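Local coordinates for alpha-acetolactate decarboxylase (Bacillus subtilis subsp. subtilis str. 168, PDB 5XNE), which converts acetolactate into acetoin with release of carbon dioxide, a step on the route from pyruvate to butane-2,3-diol, at residues S8-T11 with S12-G16. Numbering follows the deposited sequence.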
loop_
_atom_site.group_PDB
_atom_site.type_symbol
_atom_site.label_atom_id
_atom_site.label_comp_id
_atom_site.label_asym_id
_atom_site.label_seq_id
_atom_site.Cartn_x
_atom_site.Cartn_y
_atom_site.Cartn_z
ATOM N N SER B 8 -9.579 -0.690 3.541
ATOM C CA SER B 8 -8.852 -1.159 4.731
ATOM C C SER B 8 -7.803 -2.238 4.431
ATOM O O SER B 8 -7.410 -2.428 3.267
ATOM C CB SER B 8 -9.839 -1.672 5.794
ATOM O OG SER B 8 -9.214 -1.741 7.074
ATOM N N THR B 9 -7.325 -2.915 5.474
ATOM C CA THR B 9 -6.198 -3.835 5.321
ATOM C C THR B 9 -6.501 -5.245 5.787
ATOM O O THR B 9 -7.318 -5.471 6.693
ATOM C CB THR B 9 -4.938 -3.360 6.099
ATOM O OG1 THR B 9 -5.112 -3.608 7.506
ATOM C CG2 THR B 9 -4.674 -1.883 5.848
ATOM N N MET B 10 -5.805 -6.203 5.187
ATOM C CA MET B 10 -5.958 -7.589 5.584
ATOM C C MET B 10 -5.473 -7.789 7.014
ATOM O O MET B 10 -6.050 -8.575 7.762
ATOM C CB MET B 10 -5.193 -8.519 4.628
ATOM C CG MET B 10 -5.374 -9.984 4.935
ATOM S SD MET B 10 -7.085 -10.497 4.675
ATOM C CE MET B 10 -7.029 -12.178 5.282
ATOM N N THR B 11 -4.440 -7.058 7.408
ATOM C CA THR B 11 -3.953 -7.238 8.773
ATOM C C THR B 11 -4.956 -6.739 9.821
ATOM O O THR B 11 -4.968 -7.256 10.946
ATOM C CB THR B 11 -2.617 -6.558 8.987
ATOM O OG1 THR B 11 -2.729 -5.166 8.673
ATOM C CG2 THR B 11 -1.537 -7.227 8.111
ATOM N N SER B 12 -5.805 -5.770 9.476
ATOM C CA SER B 12 -6.869 -5.368 10.407
ATOM C C SER B 12 -7.903 -6.478 10.544
ATOM O O SER B 12 -8.397 -6.759 11.655
ATOM C CB SER B 12 -7.524 -4.047 9.963
ATOM O OG SER B 12 -8.510 -3.601 10.904
ATOM N N LEU B 13 -8.227 -7.130 9.428
ATOM C CA LEU B 13 -9.107 -8.281 9.470
ATOM C C LEU B 13 -8.502 -9.405 10.332
ATOM O O LEU B 13 -9.201 -10.011 11.152
ATOM C CB LEU B 13 -9.399 -8.776 8.047
ATOM C CG LEU B 13 -10.763 -9.392 7.762
ATOM C CD1 LEU B 13 -11.918 -8.410 7.987
ATOM C CD2 LEU B 13 -10.783 -9.970 6.349
ATOM N N LEU B 14 -7.201 -9.655 10.182
ATOM C CA LEU B 14 -6.525 -10.672 10.985
ATOM C C LEU B 14 -6.713 -10.411 12.474
ATOM O O LEU B 14 -6.895 -11.349 13.250
ATOM C CB LEU B 14 -5.032 -10.721 10.662
ATOM C CG LEU B 14 -4.572 -11.313 9.334
ATOM C CD1 LEU B 14 -3.042 -11.289 9.278
ATOM C CD2 LEU B 14 -5.112 -12.729 9.140
ATOM N N ASP B 15 -6.691 -9.133 12.853
ATOM C CA ASP B 15 -6.794 -8.730 14.258
ATOM C C ASP B 15 -8.238 -8.764 14.780
ATOM O O ASP B 15 -8.501 -8.397 15.925
ATOM C CB ASP B 15 -6.208 -7.327 14.449
ATOM C CG ASP B 15 -6.029 -6.959 15.923
ATOM O OD1 ASP B 15 -5.506 -7.799 16.684
ATOM O OD2 ASP B 15 -6.428 -5.845 16.319
ATOM N N GLY B 16 -9.178 -9.194 13.943
ATOM C CA GLY B 16 -10.548 -9.363 14.391
ATOM C C GLY B 16 -11.389 -8.106 14.294
ATOM O O GLY B 16 -12.442 -7.996 14.921
#
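Thr9 caps the short helix 10-14 by accepting the backbone N-H of Ser12: OG1 of Thr9 stands 3.0 Å from Ser12 N, with an N-H...O angle of 148°. The chi1 of 76° that places this hydroxyl between the backbone N and the carbonyl carbon of Thr9 is what aims it at the first turn. Ser12 N also makes a weak bond to Thr9 O, which receives a second weak bond from Leu13 N. Further along, helical bonds join Leu14 N to Met10 O at 2.9 Å and Asp15 N to Thr11 O at 3.2 Å. On the apolar side, the bent Met10 chain brings SD within 4.1 Å of Leu13 CD2, the two side chains crossing at a slant, and CE to 4.3 Å from Leu14 CD2. At the far end, Gly16 has positive phi and its N gives one of the two bonds of a Schellman motif, to Leu13 O at 2.9 Å.

Met136 backs Met10 and Leu13, Ile229 of helix 225-232 covers Met10 and Leu14, and Tyr163 of the second subunit packs on Thr9 and Thr11. Asp15 OD2 accepts a hydrogen bond from Asn219 N. Thr9 OG1 thus serves Ser12 N and the Schellman turn serves Leu13 O, while Met10 and Thr11 pair through their backbones with Ile167 and Gly166; the buried Met10 side chain lies about 7 Å from the bound zinc ion, a matter of proximity and not of coordination.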